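Local coordinates for antigen MTB48, Mycobacterial protein (Mycobacterium smegmatis, PDB 4WJ1) that is EspB of the ESX-1 type VII secretion system and probably takes part in DNA conjugation, at least in the recipient strain, at residues A[232-235]-A[236-239]; A[244-247]-A[248-252]. All blocks are in the same frame, centred on the assembly; numbering follows the deposited sequence.

Contact 1 of 2, residues A[232-235]-A[236-239]; sequences PTLE and NVRE
Thr233 and Asn236 form a capping box at the start of helix 234-242, with Thr233 in the N-cap position. Each side chain binds the backbone N-H of the other residue. Asn236 N donates to Thr233 OG1 over 3.0 Å. In return, Thr233 N donates to Asn236 OD1 over 2.9 Å, with a nearly straight N-H...O angle of 165°. The donor sits above the carbonyl plane of the amide, not on a lone pair. The Thr233 hydroxyl lies between its backbone N and carbonyl carbon (chi1 59°), which turns OG1 toward the first helical turn. Asn236 ND2 donates to Glu239 OE1 over 2.9 Å; OE1 lies in the amide plane, but the donor meets it on the syn side, well out of the carboxylate plane.

The backbone then settles into helical bonding. Glu239 N reaches Glu235 O at 2.8 Å. Arg238 N binds Leu234 O at 3.3 Å, and Val237 N makes weak bonds to both Thr233 O and Leu234 O.

Two carboxylates also meet. Glu235 OE2 and Glu239 OE2 are 3.2 Å apart, and their planes are turned 54° against each other.

Apolar contact is slight between the two segments: Leu234 CD1 touches Val237 CG2 at 3.9 Å. Pro232 and Val237 also pack on Trp139 of helix 139-147, and Pro232 reaches Gln261 and Ser262 of helix 248-272. The helix start is thus fitted against two other helices of the PPE-type part.

The chemistry is that of a fixed helix start. Both ends of the Asn236 amide are bonded, so its flip is defined. Its bond to Glu239 fixes one carboxylate oxygen, while the close acidic pair probably raises the pKa of one glutamate. The Arg238 guanidinium lies near but does not touch Glu235 OE2.

Contact 2 of 2, residues A[244-247]-A[248-252]; sequences EWAS and EWDRQ
Glu248 OE1 is gripped by two donors, one of them from Arg251, whose aliphatic chain lies on Trp245. Arg251 NH1 makes a salt bridge to the syn lone pair of Glu248 OE1 over 2.9 Å, with the oxygen in the guanidinium plane. Gln252 NE2 takes the anti lone pair of Glu248 OE1, also over 2.9 Å. The bend of the Glu248 chain at chi2 (63°) brings the carboxylate to Arg251 and Gln252, one turn further on.

The methylenes of Arg251 pack on Trp245. Arg251 CG stands over the face of the five-membered ring of Trp245, 3.7 Å from its centroid, in a CH-pi contact. Arg251 CD touches Trp245 CD1 at 3.5 Å. The guanidinium is turned 68° from the indole and meets CD1 at its own edge. Trp245 NE1 is bonded to Phe240 O.

Ser247 is at the N-cap position of helix 248-272. Ser247 OG donates to Asp250 OD1 over 2.8 Å, from above the carboxylate plane. Ser247 O accepts a weak bond from Arg251 N.

The salt bridge probably holds the charged end of Arg251 while its methylenes lie on the indole. Asp250 lies near the helix N-terminus, which would probably favour its ionised form.

How the contacts relate
Contacts 1 and 2 mark the starts of two consecutive helices, 234-242 and 248-272, near one end of the elongated helical chain. Their centres are 16 Å apart. Their nearest atoms come within about 5 Å, so they do not touch. They follow in series along the chain, joined by the end of helix 234-242 and Thr243. Phe240, just after contact 1, accepts the Trp245 NE1 bond of contact 2 at its O, and the two rings meet with planes at about 50°. Glu239 O is bonded to Thr243 OG1 at the helix end. Pro232 also touches helix 248-272. Both contacts belong to the PPE-type part.

Contact 1 of 2, residues A[232-235]-A[236-239]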
loop_
_atom_site.group_PDB
_atom_site.type_symbol
_atom_site.label_atom_id
_atom_site.label_comp_id
_atom_site.label_asym_id
_atom_site.label_seq_id
_atom_site.Cartn_x
_atom_site.Cartn_y
_atom_site.Cartn_z
ATOM N N PRO A 232 -5.802 -18.375 -30.749
ATOM C CA PRO A 232 -6.028 -19.789 -31.038
ATOM C C PRO A 232 -5.776 -20.657 -29.809
ATOM O O PRO A 232 -4.857 -20.394 -29.032
ATOM C CB PRO A 232 -5.021 -20.070 -32.146
ATOM C CG PRO A 232 -4.940 -18.765 -32.877
ATOM C CD PRO A 232 -5.017 -17.720 -31.808
ATOM N N THR A 233 -6.613 -21.670 -29.625
ATOM C CA THR A 233 -6.526 -22.510 -28.444
ATOM C C THR A 233 -5.612 -23.684 -28.686
ATOM O O THR A 233 -5.210 -23.949 -29.816
ATOM C CB THR A 233 -7.892 -23.037 -28.029
ATOM O OG1 THR A 233 -8.456 -23.784 -29.117
ATOM C CG2 THR A 233 -8.808 -21.876 -27.653
ATOM N N LEU A 234 -5.279 -24.386 -27.611
ATOM C CA LEU A 234 -4.419 -25.536 -27.726
ATOM C C LEU A 234 -5.203 -26.602 -28.475
ATOM O O LEU A 234 -4.644 -27.339 -29.276
ATOM C CB LEU A 234 -3.949 -26.013 -26.347
ATOM C CG LEU A 234 -2.842 -27.070 -26.374
ATOM C CD1 LEU A 234 -1.728 -26.689 -27.346
ATOM C CD2 LEU A 234 -2.273 -27.280 -24.985
ATOM N N GLU A 235 -6.511 -26.641 -28.241
ATOM C CA GLU A 235 -7.403 -27.520 -28.988
ATOM C C GLU A 235 -7.373 -27.181 -30.477
ATOM O O GLU A 235 -7.518 -28.069 -31.313
ATOM C CB GLU A 235 -8.841 -27.436 -28.450
ATOM C CG GLU A 235 -9.806 -28.389 -29.163
ATOM C CD GLU A 235 -11.233 -28.405 -28.601
ATOM O OE1 GLU A 235 -11.537 -27.635 -27.659
ATOM O OE2 GLU A 235 -12.050 -29.218 -29.113
ATOM N N ASN A 236 -7.178 -25.903 -30.814
ATOM C CA ASN A 236 -7.046 -25.526 -32.218
ATOM C C ASN A 236 -5.827 -26.202 -32.835
ATOM O O ASN A 236 -5.854 -26.584 -34.004
ATOM C CB ASN A 236 -6.940 -24.012 -32.397
ATOM C CG ASN A 236 -8.268 -23.302 -32.216
ATOM O OD1 ASN A 236 -8.310 -22.099 -31.961
ATOM N ND2 ASN A 236 -9.356 -24.041 -32.345
ATOM N N VAL A 237 -4.767 -26.367 -32.046
ATOM C CA VAL A 237 -3.589 -27.085 -32.524
ATOM C C VAL A 237 -3.941 -28.533 -32.880
ATOM O O VAL A 237 -3.583 -29.038 -33.954
ATOM C CB VAL A 237 -2.465 -27.089 -31.482
ATOM C CG1 VAL A 237 -1.231 -27.784 -32.041
ATOM C CG2 VAL A 237 -2.142 -25.671 -31.051
ATOM N N ARG A 238 -4.653 -29.199 -31.975
ATOM C CA ARG A 238 -5.078 -30.563 -32.226
ATOM C C ARG A 238 -5.981 -30.603 -33.447
ATOM O O ARG A 238 -5.791 -31.414 -34.346
ATOM C CB ARG A 238 -5.805 -31.149 -31.013
ATOM C CG ARG A 238 -6.573 -32.426 -31.339
ATOM C CD ARG A 238 -7.040 -33.168 -30.099
ATOM N NE ARG A 238 -7.514 -34.503 -30.457
ATOM C CZ ARG A 238 -8.783 -34.809 -30.719
ATOM N NH1 ARG A 238 -9.723 -33.872 -30.638
ATOM N NH2 ARG A 238 -9.114 -36.056 -31.053
ATOM N N GLU A 239 -6.960 -29.706 -33.472
ATOM C CA GLU A 239 -7.942 -29.676 -34.540
ATOM C C GLU A 239 -7.282 -29.431 -35.891
ATOM O O GLU A 239 -7.746 -29.940 -36.910
ATOM C CB GLU A 239 -8.995 -28.609 -34.257
ATOM C CG GLU A 239 -9.892 -28.913 -33.084
ATOM C CD GLU A 239 -10.809 -27.759 -32.737
ATOM O OE1 GLU A 239 -10.505 -26.610 -33.134
ATOM O OE2 GLU A 239 -11.837 -28.007 -32.065
#

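Contact 2 of 2, residues A[244-247]-A[248-252]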
loop_
_atom_site.group_PDB
_atom_site.type_symbol
_atom_site.label_atom_id
_atom_site.label_comp_id
_atom_site.label_asym_id
_atom_site.label_seq_id
_atom_site.Cartn_x
_atom_site.Cartn_y
_atom_site.Cartn_z
ATOM N N GLU A 244 -9.449 -33.196 -41.648
ATOM C CA GLU A 244 -9.183 -33.705 -42.980
ATOM C C GLU A 244 -9.346 -32.575 -43.976
ATOM O O GLU A 244 -10.461 -32.181 -44.309
ATOM C CB GLU A 244 -10.105 -34.879 -43.316
ATOM C CG GLU A 244 -9.834 -36.112 -42.467
ATOM C CD GLU A 244 -10.809 -37.238 -42.743
ATOM O OE1 GLU A 244 -11.797 -37.005 -43.477
ATOM O OE2 GLU A 244 -10.588 -38.350 -42.215
ATOM N N TRP A 245 -8.222 -32.042 -44.438
ATOM C CA TRP A 245 -8.245 -30.892 -45.324
ATOM C C TRP A 245 -8.463 -31.325 -46.759
ATOM O O TRP A 245 -7.782 -32.223 -47.252
ATOM C CB TRP A 245 -6.949 -30.092 -45.181
ATOM C CG TRP A 245 -6.769 -29.588 -43.778
ATOM C CD1 TRP A 245 -6.041 -30.172 -42.785
ATOM C CD2 TRP A 245 -7.364 -28.417 -43.206
ATOM N NE1 TRP A 245 -6.130 -29.428 -41.636
ATOM C CE2 TRP A 245 -6.937 -28.348 -41.867
ATOM C CE3 TRP A 245 -8.211 -27.422 -43.697
ATOM C CZ2 TRP A 245 -7.329 -27.319 -41.010
ATOM C CZ3 TRP A 245 -8.598 -26.405 -42.850
ATOM C CH2 TRP A 245 -8.160 -26.363 -41.516
ATOM N N ALA A 246 -9.428 -30.681 -47.413
ATOM C CA ALA A 246 -9.776 -30.964 -48.802
ATOM C C ALA A 246 -8.549 -30.943 -49.707
ATOM O O ALA A 246 -8.371 -31.821 -50.560
ATOM C CB ALA A 246 -10.818 -29.958 -49.301
ATOM N N SER A 247 -7.707 -29.935 -49.511
ATOM C CA SER A 247 -6.469 -29.808 -50.260
ATOM C C SER A 247 -5.403 -29.251 -49.341
ATOM O O SER A 247 -5.706 -28.833 -48.224
ATOM C CB SER A 247 -6.652 -28.898 -51.473
ATOM O OG SER A 247 -6.772 -27.541 -51.080
ATOM N N GLU A 248 -4.160 -29.230 -49.811
ATOM C CA GLU A 248 -3.075 -28.671 -49.019
ATOM C C GLU A 248 -3.137 -27.152 -49.045
ATOM O O GLU A 248 -2.710 -26.486 -48.101
ATOM C CB GLU A 248 -1.715 -29.153 -49.522
ATOM C CG GLU A 248 -0.550 -28.737 -48.626
ATOM C CD GLU A 248 -0.639 -29.345 -47.234
ATOM O OE1 GLU A 248 -0.251 -28.669 -46.253
ATOM O OE2 GLU A 248 -1.098 -30.504 -47.121
ATOM N N TRP A 249 -3.671 -26.605 -50.129
ATOM C CA TRP A 249 -3.804 -25.161 -50.252
ATOM C C TRP A 249 -4.715 -24.637 -49.155
ATOM O O TRP A 249 -4.384 -23.655 -48.487
ATOM C CB TRP A 249 -4.343 -24.778 -51.633
ATOM C CG TRP A 249 -4.326 -23.291 -51.914
ATOM C CD1 TRP A 249 -3.233 -22.517 -52.217
ATOM C CD2 TRP A 249 -5.455 -22.410 -51.938
ATOM N NE1 TRP A 249 -3.617 -21.211 -52.420
ATOM C CE2 TRP A 249 -4.981 -21.119 -52.255
ATOM C CE3 TRP A 249 -6.831 -22.584 -51.717
ATOM C CZ2 TRP A 249 -5.822 -20.013 -52.359
ATOM C CZ3 TRP A 249 -7.667 -21.484 -51.820
ATOM C CH2 TRP A 249 -7.161 -20.219 -52.139
ATOM N N ASP A 250 -5.853 -25.300 -48.970
ATOM C CA ASP A 250 -6.781 -24.939 -47.900
ATOM C C ASP A 250 -6.105 -24.975 -46.538
ATOM O O ASP A 250 -6.250 -24.052 -45.734
ATOM C CB ASP A 250 -7.991 -25.873 -47.889
ATOM C CG ASP A 250 -8.864 -25.696 -49.101
ATOM O OD1 ASP A 250 -8.308 -25.427 -50.187
ATOM O OD2 ASP A 250 -10.102 -25.810 -48.962
ATOM N N ARG A 251 -5.371 -26.057 -46.302
ATOM C CA ARG A 251 -4.652 -26.264 -45.059
ATOM C C ARG A 251 -3.696 -25.109 -44.784
ATOM O O ARG A 251 -3.583 -24.648 -43.650
ATOM C CB ARG A 251 -3.897 -27.595 -45.108
ATOM C CG ARG A 251 -3.312 -28.034 -43.791
ATOM C CD ARG A 251 -2.785 -29.469 -43.843
ATOM N NE ARG A 251 -2.083 -29.794 -42.604
ATOM C CZ ARG A 251 -0.764 -29.723 -42.460
ATOM N NH1 ARG A 251 -0.008 -29.366 -43.494
ATOM N NH2 ARG A 251 -0.200 -30.015 -41.292
ATOM N N GLN A 252 -3.030 -24.612 -45.819
ATOM C CA GLN A 252 -2.055 -23.541 -45.611
ATOM C C GLN A 252 -2.735 -22.208 -45.343
ATOM O O GLN A 252 -2.240 -21.409 -44.551
ATOM C CB GLN A 252 -1.122 -23.429 -46.816
ATOM C CG GLN A 252 -0.268 -24.675 -47.041
ATOM C CD GLN A 252 0.704 -24.911 -45.898
ATOM O OE1 GLN A 252 1.133 -23.967 -45.234
ATOM N NE2 GLN A 252 1.041 -26.172 -45.653
#